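PDB 3G02: epoxide hydrolase from Aspergillus niger, which probably catalyses the hydrolytic opening of epoxides to diols, as an enantioselective variant of an alpha/beta-hydrolase-fold enzyme obtained by directed evolution. Local coordinates for residues P330-L335 against I358-N363; S269-L274 against L301-E306; N83-F88 against A100-E105. The protein carries 9 engineered substitutions. All blocks are in the same frame, centred on the assembly; numbering follows the deposited sequence.

Contact 1: residues P330-L335 against I358-N363; sequences PYQKEL and IATTGN. Engineered in segment 330-335: Pro330 (natural residue Met), Tyr331 (natural residue Leu).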
ATOM      1  N   PRO A 330     -21.691  16.738   3.266  1.00 28.00           N
ATOM      2  CA  PRO A 330     -20.863  17.936   3.463  1.00 27.46           C
ATOM      3  C   PRO A 330     -20.748  18.835   2.225  1.00 26.88           C
ATOM      4  O   PRO A 330     -20.742  20.059   2.359  1.00 26.67           O
ATOM      5  CB  PRO A 330     -19.489  17.361   3.833  1.00 27.49           C
ATOM      6  CG  PRO A 330     -19.488  15.982   3.270  1.00 27.81           C
ATOM      7  CD  PRO A 330     -20.895  15.501   3.400  1.00 28.09           C
ATOM      8  N   TYR A 331     -20.673  18.228   1.040  1.00 26.30           N
ATOM      9  CA  TYR A 331     -20.514  18.969  -0.215  1.00 25.83           C
ATOM     10  C   TYR A 331     -21.736  19.822  -0.564  1.00 25.44           C
ATOM     11  O   TYR A 331     -21.605  20.869  -1.200  1.00 25.19           O
ATOM     12  CB  TYR A 331     -20.190  18.011  -1.369  1.00 25.99           C
ATOM     13  CG  TYR A 331     -18.792  17.424  -1.320  1.00 26.03           C
ATOM     14  CD1 TYR A 331     -18.505  16.316  -0.522  1.00 26.15           C
ATOM     15  CD2 TYR A 331     -17.763  17.972  -2.081  1.00 26.08           C
ATOM     16  CE1 TYR A 331     -17.221  15.774  -0.474  1.00 26.31           C
ATOM     17  CE2 TYR A 331     -16.474  17.437  -2.042  1.00 26.11           C
ATOM     18  CZ  TYR A 331     -16.211  16.342  -1.237  1.00 26.32           C
ATOM     19  OH  TYR A 331     -14.940  15.813  -1.195  1.00 26.56           O
ATOM     20  N   GLN A 332     -22.914  19.371  -0.139  1.00 25.05           N
ATOM     21  CA  GLN A 332     -24.169  20.080  -0.403  1.00 24.82           C
ATOM     22  C   GLN A 332     -24.503  21.081   0.699  1.00 24.66           C
ATOM     23  O   GLN A 332     -25.312  21.991   0.499  1.00 24.69           O
ATOM     24  CB  GLN A 332     -25.329  19.089  -0.558  1.00 24.85           C
ATOM     25  CG  GLN A 332     -25.248  18.180  -1.784  1.00 24.74           C
ATOM     26  CD  GLN A 332     -24.273  17.023  -1.615  1.00 24.92           C
ATOM     27  OE1 GLN A 332     -23.971  16.598  -0.496  1.00 25.07           O
ATOM     28  NE2 GLN A 332     -23.781  16.503  -2.732  1.00 24.13           N
ATOM     29  N   LYS A 333     -23.879  20.905   1.860  1.00 24.37           N
ATOM     30  CA  LYS A 333     -24.161  21.740   3.022  1.00 24.25           C
ATOM     31  C   LYS A 333     -22.974  22.638   3.374  1.00 23.70           C
ATOM     32  O   LYS A 333     -22.767  23.669   2.732  1.00 23.46           O
ATOM     33  CB  LYS A 333     -24.581  20.874   4.219  1.00 24.55           C
ATOM     34  CG  LYS A 333     -25.980  20.272   4.115  1.00 25.79           C
ATOM     35  CD  LYS A 333     -27.032  21.183   4.737  1.00 27.44           C
ATOM     36  CE  LYS A 333     -28.431  20.599   4.607  1.00 28.57           C
ATOM     37  NZ  LYS A 333     -28.977  20.741   3.227  1.00 29.43           N
ATOM     38  N   GLU A 334     -22.190  22.234   4.374  1.00 23.24           N
ATOM     39  CA  GLU A 334     -21.123  23.078   4.919  1.00 22.93           C
ATOM     40  C   GLU A 334     -20.003  23.418   3.927  1.00 22.29           C
ATOM     41  O   GLU A 334     -19.380  24.476   4.035  1.00 21.97           O
ATOM     42  CB  GLU A 334     -20.547  22.491   6.222  1.00 23.21           C
ATOM     43  CG  GLU A 334     -19.957  21.079   6.118  1.00 24.68           C
ATOM     44  CD  GLU A 334     -20.946  19.969   6.476  1.00 26.44           C
ATOM     45  OE1 GLU A 334     -22.176  20.185   6.388  1.00 26.97           O
ATOM     46  OE2 GLU A 334     -20.484  18.865   6.844  1.00 27.82           O
ATOM     47  N   LEU A 335     -19.760  22.530   2.964  1.00 21.62           N
ATOM     48  CA  LEU A 335     -18.686  22.739   1.988  1.00 20.94           C
ATOM     49  C   LEU A 335     -19.182  23.130   0.591  1.00 20.29           C
ATOM     50  O   LEU A 335     -18.443  23.021  -0.394  1.00 19.99           O
ATOM     51  CB  LEU A 335     -17.762  21.514   1.915  1.00 21.02           C
ATOM     52  CG  LEU A 335     -17.057  21.072   3.203  1.00 21.47           C
ATOM     53  CD1 LEU A 335     -16.162  19.874   2.928  1.00 22.47           C
ATOM     54  CD2 LEU A 335     -16.263  22.211   3.833  1.00 21.92           C
ATOM     55  N   ILE A 358     -22.049  17.382  -9.568  1.00 15.38           N
ATOM     56  CA  ILE A 358     -21.158  18.498  -9.254  1.00 15.33           C
ATOM     57  C   ILE A 358     -21.953  19.773  -8.933  1.00 15.64           C
ATOM     58  O   ILE A 358     -21.584  20.540  -8.042  1.00 15.36           O
ATOM     59  CB  ILE A 358     -20.147  18.737 -10.406  1.00 15.38           C
ATOM     60  CG1 ILE A 358     -19.265  17.497 -10.587  1.00 15.39           C
ATOM     61  CG2 ILE A 358     -19.294  19.980 -10.149  1.00 15.10           C
ATOM     62  CD1 ILE A 358     -18.601  17.393 -11.939  1.00 15.34           C
ATOM     63  N   ALA A 359     -23.060  19.965  -9.649  1.00 15.98           N
ATOM     64  CA  ALA A 359     -23.938  21.121  -9.455  1.00 16.42           C
ATOM     65  C   ALA A 359     -24.536  21.219  -8.046  1.00 16.61           C
ATOM     66  O   ALA A 359     -24.885  22.312  -7.595  1.00 16.90           O
ATOM     67  CB  ALA A 359     -25.043  21.122 -10.503  1.00 16.50           C
ATOM     68  N   THR A 360     -24.643  20.085  -7.355  1.00 16.75           N
ATOM     69  CA  THR A 360     -25.188  20.063  -5.991  1.00 16.81           C
ATOM     70  C   THR A 360     -24.182  20.572  -4.958  1.00 16.84           C
ATOM     71  O   THR A 360     -24.529  20.775  -3.793  1.00 17.06           O
ATOM     72  CB  THR A 360     -25.646  18.646  -5.557  1.00 16.92           C
ATOM     73  OG1 THR A 360     -24.500  17.806  -5.358  1.00 17.31           O
ATOM     74  CG2 THR A 360     -26.572  18.020  -6.588  1.00 17.28           C
ATOM     75  N   THR A 361     -22.937  20.769  -5.391  1.00 16.72           N
ATOM     76  CA  THR A 361     -21.837  21.082  -4.479  1.00 16.56           C
ATOM     77  C   THR A 361     -21.358  22.534  -4.558  1.00 16.57           C
ATOM     78  O   THR A 361     -20.442  22.937  -3.833  1.00 16.25           O
ATOM     79  CB  THR A 361     -20.633  20.139  -4.706  1.00 16.64           C
ATOM     80  OG1 THR A 361     -19.934  20.528  -5.893  1.00 16.11           O
ATOM     81  CG2 THR A 361     -21.087  18.696  -4.836  1.00 16.62           C
ATOM     82  N   GLY A 362     -21.969  23.315  -5.442  1.00 16.73           N
ATOM     83  CA  GLY A 362     -21.607  24.716  -5.581  1.00 16.97           C
ATOM     84  C   GLY A 362     -22.454  25.483  -6.572  1.00 17.10           C
ATOM     85  O   GLY A 362     -23.288  24.907  -7.275  1.00 17.32           O
ATOM     86  N   ASN A 363     -22.228  26.793  -6.612  1.00 17.42           N
ATOM     87  CA  ASN A 363     -22.861  27.690  -7.572  1.00 17.70           C
ATOM     88  C   ASN A 363     -22.200  27.499  -8.940  1.00 17.44           C
ATOM     89  O   ASN A 363     -21.425  28.343  -9.403  1.00 17.39           O
ATOM     90  CB  ASN A 363     -22.745  29.137  -7.064  1.00 17.96           C
ATOM     91  CG  ASN A 363     -23.325  30.162  -8.030  1.00 19.13           C
ATOM     92  OD1 ASN A 363     -24.259  29.880  -8.788  1.00 21.13           O
ATOM     93  ND2 ASN A 363     -22.764  31.366  -8.003  1.00 20.62           N
TER

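Contact 2: residues S269-L274 against L301-E306; sequences SSPIAL and LYWLTE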
ATOM      1  N   SER A 269      13.201   4.261   0.724  1.00  8.67           N
ATOM      2  CA  SER A 269      14.330   3.330   0.831  1.00  8.75           C
ATOM      3  C   SER A 269      15.093   3.145  -0.475  1.00  8.89           C
ATOM      4  O   SER A 269      16.313   2.963  -0.464  1.00  9.66           O
ATOM      5  CB  SER A 269      13.862   1.978   1.376  1.00  8.50           C
ATOM      6  OG  SER A 269      13.068   1.289   0.432  1.00  9.31           O
ATOM      7  N   SER A 270      14.369   3.188  -1.589  1.00  8.89           N
ATOM      8  CA  SER A 270      14.930   2.912  -2.906  1.00  8.39           C
ATOM      9  C   SER A 270      14.194   3.722  -3.963  1.00  8.48           C
ATOM     10  O   SER A 270      12.961   3.816  -3.928  1.00  8.20           O
ATOM     11  CB  SER A 270      14.809   1.423  -3.238  1.00  8.68           C
ATOM     12  OG  SER A 270      14.981   1.189  -4.628  1.00  9.14           O
ATOM     13  N   PRO A 271      14.938   4.301  -4.921  1.00  8.07           N
ATOM     14  CA  PRO A 271      14.287   5.051  -5.997  1.00  8.09           C
ATOM     15  C   PRO A 271      13.412   4.170  -6.888  1.00  7.79           C
ATOM     16  O   PRO A 271      12.471   4.663  -7.506  1.00  8.11           O
ATOM     17  CB  PRO A 271      15.468   5.639  -6.783  1.00  7.97           C
ATOM     18  CG  PRO A 271      16.619   4.732  -6.468  1.00  8.44           C
ATOM     19  CD  PRO A 271      16.411   4.309  -5.052  1.00  8.41           C
ATOM     20  N   ILE A 272      13.726   2.878  -6.946  1.00  7.50           N
ATOM     21  CA  ILE A 272      12.926   1.926  -7.716  1.00  7.70           C
ATOM     22  C   ILE A 272      11.582   1.635  -7.027  1.00  7.28           C
ATOM     23  O   ILE A 272      10.560   1.477  -7.705  1.00  7.45           O
ATOM     24  CB  ILE A 272      13.737   0.643  -8.041  1.00  8.01           C
ATOM     25  CG1 ILE A 272      14.773   0.954  -9.138  1.00  9.18           C
ATOM     26  CG2 ILE A 272      12.830  -0.534  -8.425  1.00  8.65           C
ATOM     27  CD1 ILE A 272      14.209   1.336 -10.489  1.00 10.33           C
ATOM     28  N   ALA A 273      11.580   1.595  -5.694  1.00  6.99           N
ATOM     29  CA  ALA A 273      10.324   1.513  -4.942  1.00  6.52           C
ATOM     30  C   ALA A 273       9.434   2.705  -5.276  1.00  6.37           C
ATOM     31  O   ALA A 273       8.255   2.541  -5.588  1.00  6.52           O
ATOM     32  CB  ALA A 273      10.583   1.445  -3.439  1.00  6.61           C
ATOM     33  N   LEU A 274      10.013   3.901  -5.227  1.00  6.14           N
ATOM     34  CA  LEU A 274       9.264   5.103  -5.544  1.00  5.66           C
ATOM     35  C   LEU A 274       8.738   5.075  -6.988  1.00  5.68           C
ATOM     36  O   LEU A 274       7.579   5.413  -7.247  1.00  5.91           O
ATOM     37  CB  LEU A 274      10.128   6.340  -5.290  1.00  5.83           C
ATOM     38  CG  LEU A 274       9.421   7.689  -5.407  1.00  5.46           C
ATOM     39  CD1 LEU A 274       8.454   7.923  -4.263  1.00  5.46           C
ATOM     40  CD2 LEU A 274      10.467   8.786  -5.463  1.00  5.22           C
ATOM     41  N   LEU A 301      12.314  14.084  -9.400  1.00  7.81           N
ATOM     42  CA  LEU A 301      11.986  15.301  -8.665  1.00  8.13           C
ATOM     43  C   LEU A 301      11.493  14.979  -7.254  1.00  7.76           C
ATOM     44  O   LEU A 301      11.955  15.573  -6.281  1.00  8.11           O
ATOM     45  CB  LEU A 301      10.944  16.116  -9.435  1.00  8.23           C
ATOM     46  CG  LEU A 301      10.356  17.363  -8.769  1.00  9.10           C
ATOM     47  CD1 LEU A 301      11.429  18.415  -8.466  1.00 10.23           C
ATOM     48  CD2 LEU A 301       9.249  17.934  -9.644  1.00  8.99           C
ATOM     49  N   TYR A 302      10.564  14.029  -7.152  1.00  7.48           N
ATOM     50  CA  TYR A 302      10.091  13.572  -5.842  1.00  7.31           C
ATOM     51  C   TYR A 302      11.219  12.976  -5.002  1.00  7.44           C
ATOM     52  O   TYR A 302      11.322  13.251  -3.799  1.00  7.44           O
ATOM     53  CB  TYR A 302       8.974  12.539  -6.006  1.00  7.38           C
ATOM     54  CG  TYR A 302       7.577  13.105  -5.910  1.00  7.10           C
ATOM     55  CD1 TYR A 302       7.190  14.212  -6.671  1.00  8.11           C
ATOM     56  CD2 TYR A 302       6.628  12.520  -5.070  1.00  7.76           C
ATOM     57  CE1 TYR A 302       5.901  14.728  -6.585  1.00  8.04           C
ATOM     58  CE2 TYR A 302       5.338  13.023  -4.984  1.00  7.54           C
ATOM     59  CZ  TYR A 302       4.980  14.126  -5.745  1.00  6.54           C
ATOM     60  OH  TYR A 302       3.704  14.618  -5.652  1.00  6.52           O
ATOM     61  N   TRP A 303      12.065  12.164  -5.634  1.00  7.58           N
ATOM     62  CA  TRP A 303      13.157  11.498  -4.923  1.00  8.30           C
ATOM     63  C   TRP A 303      14.133  12.506  -4.324  1.00  8.51           C
ATOM     64  O   TRP A 303      14.461  12.447  -3.130  1.00  8.69           O
ATOM     65  CB  TRP A 303      13.916  10.545  -5.849  1.00  8.51           C
ATOM     66  CG  TRP A 303      15.106   9.929  -5.168  1.00  8.66           C
ATOM     67  CD1 TRP A 303      16.408  10.345  -5.254  1.00  9.59           C
ATOM     68  CD2 TRP A 303      15.102   8.809  -4.275  1.00  8.25           C
ATOM     69  NE1 TRP A 303      17.212   9.548  -4.477  1.00 10.07           N
ATOM     70  CE2 TRP A 303      16.439   8.596  -3.864  1.00  9.01           C
ATOM     71  CE3 TRP A 303      14.097   7.965  -3.778  1.00  8.89           C
ATOM     72  CZ2 TRP A 303      16.798   7.568  -2.988  1.00  9.45           C
ATOM     73  CZ3 TRP A 303      14.455   6.944  -2.901  1.00  9.00           C
ATOM     74  CH2 TRP A 303      15.796   6.755  -2.517  1.00  9.29           C
ATOM     75  N   LEU A 304      14.564  13.439  -5.165  1.00  8.69           N
ATOM     76  CA  LEU A 304      15.604  14.401  -4.801  1.00  8.93           C
ATOM     77  C   LEU A 304      15.157  15.447  -3.783  1.00  9.33           C
ATOM     78  O   LEU A 304      15.989  16.141  -3.199  1.00 10.12           O
ATOM     79  CB  LEU A 304      16.164  15.071  -6.061  1.00  8.84           C
ATOM     80  CG  LEU A 304      16.889  14.138  -7.036  1.00  8.92           C
ATOM     81  CD1 LEU A 304      17.039  14.785  -8.408  1.00 10.03           C
ATOM     82  CD2 LEU A 304      18.254  13.730  -6.474  1.00  8.76           C
ATOM     83  N   THR A 305      13.845  15.547  -3.564  1.00  8.96           N
ATOM     84  CA  THR A 305      13.283  16.503  -2.612  1.00  8.62           C
ATOM     85  C   THR A 305      12.610  15.811  -1.424  1.00  8.75           C
ATOM     86  O   THR A 305      11.986  16.469  -0.593  1.00  8.83           O
ATOM     87  CB  THR A 305      12.253  17.416  -3.297  1.00  8.76           C
ATOM     88  OG1 THR A 305      11.232  16.611  -3.904  1.00  7.68           O
ATOM     89  CG2 THR A 305      12.921  18.277  -4.369  1.00  9.17           C
ATOM     90  N   GLU A 306      12.742  14.484  -1.352  1.00  8.84           N
ATOM     91  CA  GLU A 306      12.094  13.683  -0.302  1.00  9.32           C
ATOM     92  C   GLU A 306      10.618  14.054  -0.152  1.00  8.45           C
ATOM     93  O   GLU A 306      10.110  14.201   0.963  1.00  8.68           O
ATOM     94  CB  GLU A 306      12.835  13.824   1.036  1.00  9.38           C
ATOM     95  CG  GLU A 306      14.268  13.301   1.004  1.00 10.93           C
ATOM     96  CD  GLU A 306      15.035  13.560   2.290  1.00 12.11           C
ATOM     97  OE1 GLU A 306      14.974  14.695   2.815  1.00 16.24           O
ATOM     98  OE2 GLU A 306      15.710  12.626   2.774  1.00 16.38           O
TER

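Contact 3: residues N83-F88 against A100-E105; sequences NSFPQF and AALFSE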
ATOM      1  N   ASN A  83      14.144  25.863 -14.310  1.00 14.02           N
ATOM      2  CA  ASN A  83      14.687  27.200 -14.093  1.00 14.16           C
ATOM      3  C   ASN A  83      14.374  28.201 -15.208  1.00 14.39           C
ATOM      4  O   ASN A  83      14.788  29.361 -15.135  1.00 14.79           O
ATOM      5  CB  ASN A  83      16.194  27.105 -13.846  1.00 13.66           C
ATOM      6  CG  ASN A  83      16.525  26.429 -12.526  1.00 13.15           C
ATOM      7  OD1 ASN A  83      15.767  26.526 -11.558  1.00 13.54           O
ATOM      8  ND2 ASN A  83      17.661  25.743 -12.481  1.00 12.29           N
ATOM      9  N   SER A  84      13.623  27.755 -16.216  1.00 14.82           N
ATOM     10  CA  SER A  84      13.228  28.618 -17.332  1.00 15.32           C
ATOM     11  C   SER A  84      12.072  29.561 -16.993  1.00 15.15           C
ATOM     12  O   SER A  84      11.801  30.498 -17.744  1.00 16.15           O
ATOM     13  CB  SER A  84      12.897  27.788 -18.581  1.00 15.37           C
ATOM     14  OG  SER A  84      11.712  27.030 -18.413  1.00 17.46           O
ATOM     15  N   PHE A  85      11.392  29.307 -15.876  1.00 14.40           N
ATOM     16  CA  PHE A  85      10.301  30.160 -15.410  1.00 13.84           C
ATOM     17  C   PHE A  85      10.668  30.791 -14.073  1.00 13.11           C
ATOM     18  O   PHE A  85      11.482  30.230 -13.336  1.00 13.08           O
ATOM     19  CB  PHE A  85       9.005  29.352 -15.270  1.00 14.38           C
ATOM     20  CG  PHE A  85       8.366  29.002 -16.583  1.00 15.14           C
ATOM     21  CD1 PHE A  85       7.424  29.848 -17.164  1.00 15.44           C
ATOM     22  CD2 PHE A  85       8.711  27.827 -17.246  1.00 16.44           C
ATOM     23  CE1 PHE A  85       6.837  29.523 -18.384  1.00 16.42           C
ATOM     24  CE2 PHE A  85       8.125  27.495 -18.465  1.00 17.17           C
ATOM     25  CZ  PHE A  85       7.187  28.345 -19.032  1.00 16.37           C
ATOM     26  N   PRO A  86      10.082  31.965 -13.759  1.00 12.34           N
ATOM     27  CA  PRO A  86      10.348  32.573 -12.453  1.00 12.06           C
ATOM     28  C   PRO A  86       9.921  31.650 -11.315  1.00 11.78           C
ATOM     29  O   PRO A  86       8.800  31.137 -11.326  1.00 11.98           O
ATOM     30  CB  PRO A  86       9.478  33.838 -12.463  1.00 12.29           C
ATOM     31  CG  PRO A  86       9.296  34.150 -13.920  1.00 12.21           C
ATOM     32  CD  PRO A  86       9.177  32.801 -14.572  1.00 12.56           C
ATOM     33  N   GLN A  87      10.833  31.422 -10.373  1.00 11.69           N
ATOM     34  CA  GLN A  87      10.532  30.694  -9.138  1.00 11.63           C
ATOM     35  C   GLN A  87      10.995  31.512  -7.947  1.00 11.86           C
ATOM     36  O   GLN A  87      11.991  32.241  -8.029  1.00 12.11           O
ATOM     37  CB  GLN A  87      11.254  29.351  -9.084  1.00 11.40           C
ATOM     38  CG  GLN A  87      10.941  28.369 -10.193  1.00 11.42           C
ATOM     39  CD  GLN A  87      11.821  27.148 -10.086  1.00 12.36           C
ATOM     40  OE1 GLN A  87      11.487  26.195  -9.388  1.00 12.13           O
ATOM     41  NE2 GLN A  87      12.966  27.176 -10.758  1.00 12.33           N
ATOM     42  N   PHE A  88      10.280  31.366  -6.836  1.00 12.03           N
ATOM     43  CA  PHE A  88      10.599  32.072  -5.601  1.00 12.35           C
ATOM     44  C   PHE A  88      10.318  31.190  -4.400  1.00 12.58           C
ATOM     45  O   PHE A  88       9.632  30.170  -4.512  1.00 12.00           O
ATOM     46  CB  PHE A  88       9.757  33.347  -5.479  1.00 12.63           C
ATOM     47  CG  PHE A  88       9.816  34.240  -6.686  1.00 13.33           C
ATOM     48  CD1 PHE A  88       8.924  34.060  -7.743  1.00 13.52           C
ATOM     49  CD2 PHE A  88      10.755  35.266  -6.763  1.00 13.28           C
ATOM     50  CE1 PHE A  88       8.971  34.883  -8.863  1.00 13.58           C
ATOM     51  CE2 PHE A  88      10.810  36.098  -7.878  1.00 13.13           C
ATOM     52  CZ  PHE A  88       9.917  35.907  -8.931  1.00 13.49           C
ATOM     53  N   ALA A 100       6.255  28.811  -8.453  1.00  9.64           N
ATOM     54  CA  ALA A 100       6.570  29.342  -9.769  1.00  9.94           C
ATOM     55  C   ALA A 100       5.496  30.372 -10.090  1.00  9.83           C
ATOM     56  O   ALA A 100       4.385  30.314  -9.557  1.00 10.00           O
ATOM     57  CB  ALA A 100       6.571  28.233 -10.807  1.00  9.81           C
ATOM     58  N   ALA A 101       5.821  31.329 -10.956  1.00 10.42           N
ATOM     59  CA  ALA A 101       4.857  32.374 -11.279  1.00 10.77           C
ATOM     60  C   ALA A 101       5.127  33.051 -12.605  1.00 10.77           C
ATOM     61  O   ALA A 101       6.271  33.160 -13.033  1.00 11.42           O
ATOM     62  CB  ALA A 101       4.821  33.428 -10.174  1.00 10.89           C
ATOM     63  N   LEU A 102       4.048  33.499 -13.242  1.00 11.59           N
ATOM     64  CA  LEU A 102       4.137  34.532 -14.262  1.00 12.05           C
ATOM     65  C   LEU A 102       3.348  35.715 -13.733  1.00 12.58           C
ATOM     66  O   LEU A 102       2.130  35.637 -13.582  1.00 12.40           O
ATOM     67  CB  LEU A 102       3.555  34.071 -15.601  1.00 12.03           C
ATOM     68  CG  LEU A 102       4.287  32.982 -16.387  1.00 12.16           C
ATOM     69  CD1 LEU A 102       3.497  32.676 -17.653  1.00 12.30           C
ATOM     70  CD2 LEU A 102       5.720  33.365 -16.737  1.00 12.33           C
ATOM     71  N   PHE A 103       4.059  36.796 -13.421  1.00 13.48           N
ATOM     72  CA  PHE A 103       3.418  38.019 -12.960  1.00 14.36           C
ATOM     73  C   PHE A 103       3.225  39.004 -14.100  1.00 14.93           C
ATOM     74  O   PHE A 103       4.146  39.266 -14.872  1.00 15.23           O
ATOM     75  CB  PHE A 103       4.230  38.680 -11.845  1.00 14.24           C
ATOM     76  CG  PHE A 103       4.240  37.907 -10.556  1.00 13.53           C
ATOM     77  CD1 PHE A 103       3.072  37.742  -9.819  1.00 13.62           C
ATOM     78  CD2 PHE A 103       5.421  37.356 -10.079  1.00 13.63           C
ATOM     79  CE1 PHE A 103       3.080  37.025  -8.622  1.00 13.96           C
ATOM     80  CE2 PHE A 103       5.442  36.641  -8.883  1.00 13.03           C
ATOM     81  CZ  PHE A 103       4.272  36.480  -8.155  1.00 13.18           C
ATOM     82  N   SER A 104       2.015  39.536 -14.195  1.00 16.00           N
ATOM     83  CA  SER A 104       1.721  40.588 -15.153  1.00 17.22           C
ATOM     84  C   SER A 104       2.242  41.928 -14.644  1.00 18.39           C
ATOM     85  O   SER A 104       2.400  42.124 -13.435  1.00 18.35           O
ATOM     86  CB  SER A 104       0.219  40.666 -15.390  1.00 17.12           C
ATOM     87  OG  SER A 104      -0.099  41.689 -16.319  1.00 17.09           O
ATOM     88  N   GLU A 105       2.521  42.837 -15.574  1.00 19.43           N
ATOM     89  CA  GLU A 105       2.856  44.218 -15.228  1.00 20.88           C
ATOM     90  C   GLU A 105       1.592  45.084 -15.217  1.00 21.40           C
ATOM     91  O   GLU A 105       1.648  46.269 -14.877  1.00 21.51           O
ATOM     92  CB  GLU A 105       3.899  44.789 -16.193  1.00 20.65           C
ATOM     93  CG  GLU A 105       5.326  44.305 -15.939  1.00 21.82           C
ATOM     94  CD  GLU A 105       6.306  44.722 -17.029  1.00 21.91           C
ATOM     95  OE1 GLU A 105       6.005  45.671 -17.788  1.00 24.11           O
ATOM     96  OE2 GLU A 105       7.386  44.101 -17.124  1.00 24.23           O
TER

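Contact 1: residues P330-L335 against I358-N363
Gln332 and Thr360 supply the one hydrogen bond across this contact, from NE2 of Gln332 to OG1 of Thr360 at 3.0 Å. It is almost straight, 174° at the hydrogen, and OG1 lies in the plane of the amide. The bend of the glutamine chain at chi2 (78°) swings the amide alongside the threonine, the two side chains pointing the same way. OE1 of Gln332 bonds to Thr329. Within 358-363, OG1 of Thr361 hydrogen-bonds to O of Ile358 at 2.7 Å, in the carbonyl plane on a lone pair; that oxygen also accepts from Thr361 N. Arg200 NH1 bonds to both Leu335 O and Thr361 O, tying the loop before strand 337-338 to the turn leading into edge strand 362-369.

Weaker polar contacts run between the backbones. CA of Thr361 approaches O of Tyr331 at 3.3 Å, and CA of Gln332 approaches O of Thr360 at 3.5 Å, both as CA-H...O contacts.

In the apolar part, CG2 of Thr361 packs on CB of the engineered Tyr331, 3.6 Å away, and the phenol continues toward helix 194-205.

Since OG1 of Thr360 is also hydrogen-bonded to Trp357 O, the one direct bond ends on an oxygen gripped twice, with the CG2-CB contact beside it.

Contact 2: residues S269-L274 against L301-E306
Trp303 reaches from helix 292-304 to the start of helix 271-284, and its indole meets the backbone there as much as side chains. CB of Trp303 lies 3.9 Å from CD2 of Leu274, a methyl that also sits near the backbone N of Trp303 and CB of Tyr302. With CG anti to the backbone N (chi1 176°), the indole is carried across to the neighbouring helix. At the fused bond, CD2 has CB of Pro271 over one face, offset toward the rim. Farther along the six-membered ring, CE3 of Trp303 is 3.7 Å from CA of Pro271. CZ3 of Trp303 then comes to 3.4 Å from N of Pro271 and is equally close to C of Ser270, so the ring bears directly on the Ser270-Pro271 peptide. At the far end, CH2 of Trp303 is 3.6 Å from CD of Pro271; C of Ser269 lies at the ring's edge.

The proline contact qualifies as CH-pi: CD of Pro271 stands 4.0 Å from the centroid of the six-membered ring of Trp303 and 26° off its normal. Ser270 is the N-cap of the proline's helix, its OG accepting from Ile272 N at 3.1 Å; the same hydroxyl is hydrogen-bonded to Ser39.

The opposing helix finishes in a Schellman motif, Ser307 N to Tyr302 O and Glu306 N to Trp303 O, with Glu306, at positive phi, as the C-prime residue. Both helices fall in sequence between sheet strands 209-214 and 340-345, consistent with the helical cap of epoxide hydrolases. Tyr302, next to Trp303, bonds through OH to Gly120 O, and Ser269 packs on Ala273 of the second subunit.

No hydrogen bond crosses between the segments: apolar and CH-pi contacts join them, while the Ser270 cap and the Schellman bonds stay within their own helix ends.

Contact 3: residues N83-F88 against A100-E105
Phe85 and Leu102 meet in the apolar centre, where CD2 of Leu102 lies at the edge of the phenylalanine ring, in its plane, 3.9 Å from CD1 of Phe85. Leu102 CG sits beside the backbone N (chi1 -69°), which brings the same methyl, CD2 of Leu102, to 4.1 Å from CD of Pro86. The Phe85 ring also makes a cation-pi contact with Arg133 and packs on helix 126-135. A ring-to-ring contact joins Phe88 CE1 to Phe103 CE2 at 3.9 Å; Phe88 approaches the edge of the Phe103 ring, and Phe9 packs on both. Over one face of Phe103 lies CB of Ala101, from its own segment.

Strands 87-92 and 95-102 form an antiparallel beta hairpin at the margin of the alpha/beta-hydrolase sheet, strand 87-92 being outermost. Gln87 and Ala100 are a non-hydrogen-bonded pair, their CA atoms 4.2 Å apart. Next to it, Ala101 N donates to Pro86 O at 3.0 Å, with 152° at the hydrogen. CA of Ala100 adds a CA-H...O contact to Pro86 O at 3.3 Å.

Against the proline ring, Ala101 O is buried without a polar partner, CB of Pro86 being 3.3 Å away. At the polar edge, Gln87 OE1 bonds to His98, while its NE2 makes a weak bond to Asn83 OD1.

Contacts 1 and 3 reach opposite margins of one sheet: 358-363 leads into edge strand 362-369, whereas 83-88 enters edge strand 87-92. Their centres are about 34 Å apart. Contact 2 belongs to the helices, its centre about 37 Å from that of contact 1, across the centre of the chain, and about 26 Å from that of contact 3, with nearest atoms about 8 Å apart. Contact 2 comes closest to the predicted active site, the Tyr302 side chain lying about 8 Å from those of Asp193 and Tyr315. In contact 1, the Tyr331 side chain is about 12 Å from that of Asp193 and about 3 Å from a formic acid, probably from the crystallisation liquor. Contact 3 lies away from the annotated sites.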